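Local coordinates for carboxynorspermidine decarboxylase (Campylobacter jejuni subsp. jejuni 81116, PDB 3N29), which probably catalyses the pyridoxal-phosphate-dependent decarboxylation of carboxynorspermidine to norspermidine, the polyamine bound here beside the cofactor, at residues H202-E207 with E213-V218; S68-L73 with A253-F258; L156-N161 with K186-V191. One frame throughout, in Å; residues are numbered along the deposited sequence.

Interaction 1. Residues H202-E207 with E213-V218; sequences HALCEE and EAVLKV. With PLP (pyridoxal-5'-phosphate), chain C; NSD (N-(3-aminopropyl)propane-1,3-diamine), chain D.
ND1 of His202 accepts a hydrogen bond from the backbone N of Gly237, which fixes the turn of an imidazole laid against the cofactor, while the two residues that follow, Ala203 and Leu204, pack against Val215. CB of His202 points away from helix 209-223, and CG anti to the backbone N (chi1 172°) sets one face of the imidazole against the pyridine of PLP. Ring atom C3 of PLP lies over the centre of the imidazole, 3.5 Å above its plane. At the ring's far side His202 CE1 comes within 3.5 Å of PLP C4, and at its root His202 CG is 3.6 Å from PLP C2. This is the loop that leaves the sixth strand of the beta/alpha barrel, 198-200, and turns back into helix 209-223; a histidine on the cofactor ring is familiar from related fold type III decarboxylases. On the helix side the contact is wholly apolar, and both methyls of Val215 take part. Its CG1 meets Ala203 CB at 3.9 Å. The other branch, CG2, reaches Leu204 CD2 at 3.9 Å, the leucine and valine side chains running past each other in opposite directions. Leu204 also rests on Ala211 and Leu212, so its buried end sits among residues of the helix start. Further along the loop Cys205 SG approaches the norspermidine, 3.4 Å from NSD N1; a still shorter separation from C2 is doubtful. Beyond it, Glu206 brings its carboxylate near that of Glu272, which holds the polyamine by a hydrogen bond.

Interaction 2. Residues S68-L73 with A253-F258; sequences SGAKVL and ALCKNF
Ser68, the last residue of helix 51-68, presses its side chain against Cys255 of helix 248-262. Its CB is 3.7 Å from Cys255 CB, a methylene-to-methylene contact between two buried residues. One bond further out, Ser68 OG is still only 4.1 Å from Cys255 CB, but the hydrogen bonds it makes to Ala70 and Val64 are on its own side of the contact. A chi1 of 71° turns OG back over the main chain, where it accepts from Ala70 N at 2.9 Å with an N-H...O angle of 160°, forming an ST turn, and it also bonds to the carbonyl of Val64 one turn back in the helix. Between Ser68 and Ala70, Gly69 takes a positive phi as the first residue past the helix, after which the chain enters strand 71-75, the first of the eight-stranded barrel. Ala70 adds a looser apolar touch, its CB 4.5 Å from Cys255 CB, while Cys255 also reaches Leu268 on the eighth strand, the neighbour of 71-75 where the barrel closes. The contact thus joins the end of the helix leading into the first strand to the helix leading into the last. The backbone contributes as well: Ser68 O lies 3.8 Å from Lys256 CA, and a water bridges the segments, donating to Ser68 O at 2.7 Å and, more weakly, to Cys255 O at 2.9 Å. Lys256 runs on, extended, out of the interface. The side-chain contact is mainly carbon on carbon; no direct hydrogen bond crosses, and the polar link between the segments runs through a water, weakly on the Cys255 side.

Interaction 3. Residues L156-N161 with K186-V191; sequences LGLRCN and KDFENV
On the outer face of the beta/alpha barrel, strand 155-159, the fifth, offers Leu158, and two residues on Cys160, to an aromatic side chain from the long connection leading to strand 198-200. That aromatic is Phe188, which opens a type II beta turn running to Val191 and closed by the hydrogen bond from Val191 N to Phe188 O at 3.2 Å. CB of Phe188 points toward the strand, and a chi1 of -83° leaves CE1 and CZ as the ring atoms that touch it. Leu158 CD1 approaches CE1 and CZ together, at 4.1 Å from Phe188 CE1, the leucine and phenylalanine lying antiparallel, each running by the other. Cys160 SG meets the same ring, 3.9 Å from Phe188 CZ. The sulfur stands 4.9 Å from the ring centroid and 53° off the ring normal, an oblique sulfur-aromatic contact. Around this trio Phe223 meets the Phe188 ring edge-to-face, Trp226 meets it at an inclined angle, and Leu199 of the neighbouring strand touches both Phe188 and Cys160. No hydrogen bond crosses between the two segments; packing and dispersion probably dominate, to which the polarisable sulfur may add, and this apolar packing ties the connection to the outside of the barrel.

How the interactions relate
All three contacts lie on the beta/alpha barrel that carries the cofactor, but at different distances from it. Interaction 1 touches PLP and norspermidine directly, whereas the Cys255 side chain of interaction 2 is about 14 Å from PLP and that of Cys160 in interaction 3 about 11 Å. Interactions 1 and 2 share a helix-to-helix seam: Leu216 CD2 packs on Phe258 CE1 at 4.0 Å, and Glu213 adjoins Leu254. Interaction 3 reaches interaction 1 through Arg159, whose NH2 probably hydrogen-bonds His202 O at 3.0 Å, linking the fifth strand to the cofactor-facing loop. Interactions 2 and 3 do not touch; their nearest atoms are about 10 Å apart.

Interaction 1. Residues H202-E207 with E213-V218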
loop_
_atom_site.group_PDB
_atom_site.type_symbol
_atom_site.label_atom_id
_atom_site.label_comp_id
_atom_site.label_asym_id
_atom_site.label_seq_id
_atom_site.Cartn_x
_atom_site.Cartn_y
_atom_site.Cartn_z
ATOM N N HIS A 202 2.259 20.987 12.469
ATOM C CA HIS A 202 3.023 19.774 12.281
ATOM C C HIS A 202 3.959 19.982 11.117
ATOM O O HIS A 202 3.543 20.146 9.962
ATOM C CB HIS A 202 2.120 18.510 12.165
ATOM C CG HIS A 202 2.861 17.263 11.788
ATOM N ND1 HIS A 202 3.535 16.484 12.701
ATOM C CD2 HIS A 202 3.026 16.653 10.578
ATOM C CE1 HIS A 202 4.095 15.461 12.077
ATOM N NE2 HIS A 202 3.798 15.536 10.783
ATOM N N ALA A 203 5.237 20.006 11.438
ATOM C CA ALA A 203 6.254 20.529 10.567
ATOM C C ALA A 203 7.523 19.677 10.534
ATOM O O ALA A 203 8.511 20.095 9.937
ATOM C CB ALA A 203 6.593 21.976 11.010
ATOM N N LEU A 204 7.518 18.494 11.159
ATOM C CA LEU A 204 8.724 17.693 11.292
ATOM C C LEU A 204 8.518 16.225 10.920
ATOM O O LEU A 204 7.412 15.664 11.110
ATOM C CB LEU A 204 9.276 17.752 12.736
ATOM C CG LEU A 204 9.657 19.153 13.270
ATOM C CD1 LEU A 204 10.037 19.072 14.742
ATOM C CD2 LEU A 204 10.795 19.759 12.448
ATOM N N CYS A 205 9.637 15.600 10.562
ATOM C CA CYS A 205 9.661 14.182 10.313
ATOM C C CYS A 205 11.006 13.573 10.730
ATOM O O CYS A 205 12.071 13.941 10.204
ATOM C CB CYS A 205 9.274 13.879 8.855
ATOM S SG CYS A 205 9.299 12.039 8.700
ATOM N N GLU A 206 10.971 12.695 11.739
ATOM C CA GLU A 206 12.172 12.033 12.309
ATOM C C GLU A 206 13.243 13.057 12.679
ATOM O O GLU A 206 14.414 12.893 12.351
ATOM C CB GLU A 206 12.771 10.962 11.379
ATOM C CG GLU A 206 11.772 9.830 11.045
ATOM C CD GLU A 206 12.410 8.732 10.264
ATOM O OE1 GLU A 206 12.347 7.575 10.733
ATOM O OE2 GLU A 206 13.047 9.046 9.211
ATOM N N GLU A 207 12.822 14.116 13.373
ATOM C CA GLU A 207 13.720 15.211 13.633
ATOM C C GLU A 207 14.042 15.408 15.123
ATOM O O GLU A 207 13.408 14.812 16.017
ATOM C CB GLU A 207 13.149 16.503 12.992
ATOM C CG GLU A 207 13.718 16.799 11.539
ATOM C CD GLU A 207 15.299 16.988 11.501
ATOM O OE1 GLU A 207 15.992 17.053 12.584
ATOM O OE2 GLU A 207 15.876 17.047 10.361
ATOM N N GLU A 213 13.066 23.643 17.884
ATOM C CA GLU A 213 13.526 25.021 18.202
ATOM C C GLU A 213 13.476 25.979 16.961
ATOM O O GLU A 213 12.821 27.022 17.025
ATOM C CB GLU A 213 14.899 25.003 18.868
ATOM C CG GLU A 213 15.468 26.365 19.087
ATOM C CD GLU A 213 16.640 26.398 19.991
ATOM O OE1 GLU A 213 17.698 25.814 19.648
ATOM O OE2 GLU A 213 16.492 27.051 21.065
ATOM N N ALA A 214 14.059 25.565 15.829
ATOM C CA ALA A 214 14.027 26.361 14.573
ATOM C C ALA A 214 12.597 26.604 14.109
ATOM O O ALA A 214 12.276 27.721 13.734
ATOM C CB ALA A 214 14.809 25.689 13.465
ATOM N N VAL A 215 11.729 25.604 14.192
ATOM C CA VAL A 215 10.295 25.786 13.807
ATOM C C VAL A 215 9.562 26.725 14.772
ATOM O O VAL A 215 8.809 27.613 14.340
ATOM C CB VAL A 215 9.476 24.438 13.627
ATOM C CG1 VAL A 215 8.007 24.756 13.316
ATOM C CG2 VAL A 215 10.038 23.592 12.450
ATOM N N LEU A 216 9.837 26.600 16.074
ATOM C CA LEU A 216 9.165 27.472 17.070
ATOM C C LEU A 216 9.550 28.890 16.854
ATOM O O LEU A 216 8.718 29.802 16.962
ATOM C CB LEU A 216 9.508 27.082 18.520
ATOM C CG LEU A 216 8.715 25.858 18.971
ATOM C CD1 LEU A 216 9.272 25.355 20.328
ATOM C CD2 LEU A 216 7.241 26.118 19.110
ATOM N N LYS A 217 10.822 29.109 16.556
ATOM C CA LYS A 217 11.244 30.472 16.246
ATOM C C LYS A 217 10.426 31.092 15.109
ATOM O O LYS A 217 9.996 32.275 15.225
ATOM C CB LYS A 217 12.736 30.543 15.948
ATOM C CG LYS A 217 13.615 30.192 17.162
ATOM C CD LYS A 217 15.101 30.541 16.932
ATOM C CE LYS A 217 15.953 29.765 17.914
ATOM N NZ LYS A 217 17.374 30.163 18.050
ATOM N N VAL A 218 10.210 30.318 14.028
ATOM C CA VAL A 218 9.442 30.799 12.880
ATOM C C VAL A 218 7.945 30.932 13.217
ATOM O O VAL A 218 7.282 31.902 12.873
ATOM C CB VAL A 218 9.661 29.904 11.643
ATOM C CG1 VAL A 218 8.800 30.431 10.448
ATOM C CG2 VAL A 218 11.123 29.851 11.294
HETATM N N1 PLP C . 0.379 14.973 13.898
HETATM C C2 PLP C . 0.022 15.143 12.590
HETATM C C2A PLP C . -0.963 16.221 12.212
HETATM C C3 PLP C . 0.566 14.246 11.619
HETATM O O3 PLP C . 0.205 14.387 10.278
HETATM C C4 PLP C . 1.458 13.226 12.001
HETATM C C4A PLP C . 1.990 12.257 10.954
HETATM C C5 PLP C . 1.847 13.115 13.345
HETATM C C6 PLP C . 1.279 14.014 14.272
HETATM C C5A PLP C . 2.811 12.049 13.813
HETATM O O4P PLP C . 4.016 12.084 13.091
HETATM P P PLP C . 5.231 11.141 13.440
HETATM O O1P PLP C . 4.694 9.722 13.420
HETATM O O2P PLP C . 5.714 11.505 14.865
HETATM O O3P PLP C . 6.313 11.424 12.501
HETATM C C1 NSD D . 6.503 9.710 9.869
HETATM N N1 NSD D . 7.672 9.769 10.699
HETATM C C2 NSD D . 6.543 10.676 8.733
HETATM N N2 NSD D . 4.627 10.211 7.383
HETATM C C3 NSD D . 5.197 11.003 8.193
HETATM N N3 NSD D . 4.711 6.050 6.012
HETATM C C4 NSD D . 5.096 9.121 6.938
HETATM C C5 NSD D . 4.193 8.366 6.003
HETATM C C6 NSD D . 4.931 7.261 5.291
#

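Interaction 2. Residues S68-L73 with A253-F258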
loop_
_atom_site.group_PDB
_atom_site.type_symbol
_atom_site.label_atom_id
_atom_site.label_comp_id
_atom_site.label_asym_id
_atom_site.label_seq_id
_atom_site.Cartn_x
_atom_site.Cartn_y
_atom_site.Cartn_z
ATOM N N SER A 68 7.952 18.784 31.627
ATOM C CA SER A 68 7.666 19.999 30.827
ATOM C C SER A 68 6.253 20.561 31.073
ATOM O O SER A 68 5.957 21.679 30.689
ATOM C CB SER A 68 7.797 19.647 29.303
ATOM O OG SER A 68 6.693 18.824 28.957
ATOM N N GLY A 69 5.362 19.756 31.643
ATOM C CA GLY A 69 3.928 20.059 31.726
ATOM C C GLY A 69 3.167 19.783 30.406
ATOM O O GLY A 69 1.944 19.846 30.393
ATOM N N ALA A 70 3.878 19.458 29.305
ATOM C CA ALA A 70 3.179 19.187 28.013
ATOM C C ALA A 70 2.389 17.926 28.161
ATOM O O ALA A 70 2.834 17.014 28.899
ATOM C CB ALA A 70 4.170 18.975 26.891
ATOM N N LYS A 71 1.282 17.821 27.421
ATOM C CA LYS A 71 0.472 16.597 27.409
ATOM C C LYS A 71 0.816 15.796 26.121
ATOM O O LYS A 71 0.776 16.358 25.036
ATOM C CB LYS A 71 -0.985 16.969 27.435
ATOM C CG LYS A 71 -1.489 17.485 28.801
ATOM C CD LYS A 71 -2.872 18.033 28.736
ATOM C CE LYS A 71 -3.952 17.011 28.805
ATOM N NZ LYS A 71 -5.388 17.441 28.503
ATOM N N VAL A 72 1.187 14.525 26.256
ATOM C CA VAL A 72 1.673 13.766 25.092
ATOM C C VAL A 72 0.569 12.859 24.577
ATOM O O VAL A 72 -0.133 12.144 25.356
ATOM C CB VAL A 72 2.996 13.042 25.420
ATOM C CG1 VAL A 72 3.621 12.299 24.204
ATOM C CG2 VAL A 72 3.947 13.956 25.961
ATOM N N LEU A 73 0.356 12.878 23.263
ATOM C CA LEU A 73 -0.641 12.068 22.595
ATOM C C LEU A 73 0.008 11.088 21.605
ATOM O O LEU A 73 1.069 11.383 21.072
ATOM C CB LEU A 73 -1.638 12.936 21.804
ATOM C CG LEU A 73 -2.299 14.124 22.553
ATOM C CD1 LEU A 73 -2.984 15.107 21.606
ATOM C CD2 LEU A 73 -3.334 13.637 23.529
ATOM N N ALA A 253 12.703 21.893 28.100
ATOM C CA ALA A 253 12.858 23.359 28.220
ATOM C C ALA A 253 12.026 24.144 27.168
ATOM O O ALA A 253 11.249 25.061 27.541
ATOM C CB ALA A 253 14.336 23.722 28.172
ATOM N N LEU A 254 12.047 23.711 25.888
ATOM C CA LEU A 254 11.325 24.417 24.855
ATOM C C LEU A 254 9.850 24.451 25.185
ATOM O O LEU A 254 9.202 25.486 25.086
ATOM C CB LEU A 254 11.520 23.761 23.454
ATOM C CG LEU A 254 12.865 23.906 22.756
ATOM C CD1 LEU A 254 12.956 23.043 21.514
ATOM C CD2 LEU A 254 13.096 25.437 22.419
ATOM N N CYS A 255 9.315 23.288 25.534
ATOM C CA CYS A 255 7.916 23.131 25.898
ATOM C C CYS A 255 7.588 23.946 27.147
ATOM O O CYS A 255 6.568 24.611 27.221
ATOM C CB CYS A 255 7.653 21.663 26.196
ATOM S SG CYS A 255 7.602 20.685 24.608
ATOM N N LYS A 256 8.417 23.821 28.149
ATOM C CA LYS A 256 8.164 24.559 29.416
ATOM C C LYS A 256 8.191 26.116 29.232
ATOM O O LYS A 256 7.295 26.853 29.701
ATOM C CB LYS A 256 9.163 24.068 30.467
ATOM C CG LYS A 256 9.119 24.829 31.741
ATOM C CD LYS A 256 9.550 23.987 32.979
ATOM C CE LYS A 256 8.954 24.628 34.224
ATOM N NZ LYS A 256 9.207 23.837 35.476
ATOM N N ASN A 257 9.226 26.625 28.574
ATOM C CA ASN A 257 9.304 28.074 28.248
ATOM C C ASN A 257 8.106 28.570 27.440
ATOM O O ASN A 257 7.538 29.614 27.683
ATOM C CB ASN A 257 10.615 28.334 27.515
ATOM C CG ASN A 257 11.790 28.082 28.413
ATOM O OD1 ASN A 257 11.638 28.108 29.627
ATOM N ND2 ASN A 257 12.949 27.848 27.852
ATOM N N PHE A 258 7.678 27.774 26.479
ATOM C CA PHE A 258 6.661 28.244 25.576
ATOM C C PHE A 258 5.368 28.360 26.364
ATOM O O PHE A 258 4.629 29.367 26.241
ATOM C CB PHE A 258 6.525 27.284 24.385
ATOM C CG PHE A 258 5.631 27.784 23.316
ATOM C CD1 PHE A 258 6.146 28.438 22.210
ATOM C CD2 PHE A 258 4.271 27.617 23.403
ATOM C CE1 PHE A 258 5.286 28.906 21.219
ATOM C CE2 PHE A 258 3.422 28.087 22.402
ATOM C CZ PHE A 258 3.924 28.698 21.335
HETATM O O HOH W 1 4.797 22.622 28.447
#

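Interaction 3. Residues L156-N161 with K186-V191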
loop_
_atom_site.group_PDB
_atom_site.type_symbol
_atom_site.label_atom_id
_atom_site.label_comp_id
_atom_site.label_asym_id
_atom_site.label_seq_id
_atom_site.Cartn_x
_atom_site.Cartn_y
_atom_site.Cartn_z
ATOM N N LEU A 156 -11.805 24.079 19.828
ATOM C CA LEU A 156 -11.541 24.236 18.403
ATOM C C LEU A 156 -10.181 24.850 18.228
ATOM O O LEU A 156 -9.782 25.813 18.930
ATOM C CB LEU A 156 -12.595 25.106 17.746
ATOM C CG LEU A 156 -14.054 24.688 17.827
ATOM C CD1 LEU A 156 -14.857 25.748 17.027
ATOM C CD2 LEU A 156 -14.290 23.238 17.346
ATOM N N GLY A 157 -9.429 24.269 17.304
ATOM C CA GLY A 157 -8.118 24.801 16.942
ATOM C C GLY A 157 -8.012 25.014 15.445
ATOM O O GLY A 157 -8.847 24.506 14.654
ATOM N N LEU A 158 -6.988 25.759 15.053
ATOM C CA LEU A 158 -6.596 25.904 13.649
ATOM C C LEU A 158 -5.164 25.464 13.405
ATOM O O LEU A 158 -4.256 25.791 14.189
ATOM C CB LEU A 158 -6.726 27.345 13.186
ATOM C CG LEU A 158 -8.143 27.944 13.286
ATOM C CD1 LEU A 158 -8.084 29.460 13.159
ATOM C CD2 LEU A 158 -9.174 27.308 12.284
ATOM N N ARG A 159 -4.948 24.804 12.270
ATOM C CA ARG A 159 -3.617 24.399 11.895
ATOM C C ARG A 159 -2.942 25.536 11.142
ATOM O O ARG A 159 -3.540 26.152 10.264
ATOM C CB ARG A 159 -3.623 23.127 11.070
ATOM C CG ARG A 159 -2.219 22.800 10.619
ATOM C CD ARG A 159 -2.096 21.399 10.097
ATOM N NE ARG A 159 -0.739 20.991 9.733
ATOM C CZ ARG A 159 -0.419 19.791 9.249
ATOM N NH1 ARG A 159 -1.362 18.889 9.018
ATOM N NH2 ARG A 159 0.842 19.485 8.971
ATOM N N CYS A 160 -1.703 25.805 11.513
ATOM C CA CYS A 160 -0.895 26.915 10.996
ATOM C C CYS A 160 0.158 26.357 10.033
ATOM O O CYS A 160 0.847 25.375 10.354
ATOM C CB CYS A 160 -0.196 27.552 12.158
ATOM S SG CYS A 160 -1.391 28.273 13.326
ATOM N N ASN A 161 0.266 26.966 8.865
ATOM C CA ASN A 161 1.261 26.588 7.875
ATOM C C ASN A 161 2.484 27.393 8.255
ATOM O O ASN A 161 2.511 28.564 8.064
ATOM C CB ASN A 161 0.800 26.934 6.463
ATOM C CG ASN A 161 1.832 26.591 5.413
ATOM O OD1 ASN A 161 3.017 26.444 5.749
ATOM N ND2 ASN A 161 1.398 26.479 4.103
ATOM N N LYS A 186 -0.682 35.352 7.176
ATOM C CA LYS A 186 -1.361 36.511 6.588
ATOM C C LYS A 186 -2.891 36.348 6.541
ATOM O O LYS A 186 -3.662 37.337 6.572
ATOM C CB LYS A 186 -0.836 36.756 5.179
ATOM C CG LYS A 186 -1.241 35.657 4.154
ATOM C CD LYS A 186 -0.508 35.913 2.851
ATOM C CE LYS A 186 -1.069 35.205 1.679
ATOM N NZ LYS A 186 -0.674 36.020 0.450
ATOM N N ASP A 187 -3.345 35.097 6.495
ATOM C CA ASP A 187 -4.753 34.856 6.476
ATOM C C ASP A 187 -5.383 34.886 7.875
ATOM O O ASP A 187 -6.587 34.815 7.989
ATOM C CB ASP A 187 -5.014 33.545 5.756
ATOM C CG ASP A 187 -4.701 33.646 4.284
ATOM O OD1 ASP A 187 -4.575 34.772 3.716
ATOM O OD2 ASP A 187 -4.538 32.595 3.689
ATOM N N PHE A 188 -4.578 35.059 8.915
ATOM C CA PHE A 188 -5.120 35.303 10.262
ATOM C C PHE A 188 -5.499 36.747 10.480
ATOM O O PHE A 188 -6.213 37.068 11.430
ATOM C CB PHE A 188 -4.125 34.878 11.346
ATOM C CG PHE A 188 -4.162 33.417 11.660
ATOM C CD1 PHE A 188 -4.556 32.972 12.891
ATOM C CD2 PHE A 188 -3.806 32.476 10.696
ATOM C CE1 PHE A 188 -4.604 31.619 13.166
ATOM C CE2 PHE A 188 -3.844 31.107 10.983
ATOM C CZ PHE A 188 -4.253 30.694 12.211
ATOM N N GLU A 189 -5.036 37.631 9.611
ATOM C CA GLU A 189 -5.141 39.044 9.925
ATOM C C GLU A 189 -6.614 39.464 9.884
ATOM O O GLU A 189 -7.358 39.106 8.953
ATOM C CB GLU A 189 -4.280 39.843 8.989
ATOM C CG GLU A 189 -2.800 39.615 9.240
ATOM C CD GLU A 189 -2.232 40.427 10.438
ATOM O OE1 GLU A 189 -1.007 40.298 10.703
ATOM O OE2 GLU A 189 -2.987 41.187 11.118
ATOM N N ASN A 190 -7.069 40.099 10.963
ATOM C CA ASN A 190 -8.440 40.609 11.024
ATOM C C ASN A 190 -9.521 39.501 10.950
ATOM O O ASN A 190 -10.653 39.744 10.508
ATOM C CB ASN A 190 -8.645 41.638 9.903
ATOM C CG ASN A 190 -7.821 42.916 10.115
ATOM O OD1 ASN A 190 -7.884 43.569 11.180
ATOM N ND2 ASN A 190 -7.061 43.290 9.095
ATOM N N VAL A 191 -9.166 38.277 11.348
ATOM C CA VAL A 191 -10.168 37.213 11.438
ATOM C C VAL A 191 -10.577 37.168 12.915
ATOM O O VAL A 191 -9.735 37.279 13.814
ATOM C CB VAL A 191 -9.631 35.837 10.944
ATOM C CG1 VAL A 191 -10.596 34.745 11.277
ATOM C CG2 VAL A 191 -9.379 35.881 9.411
#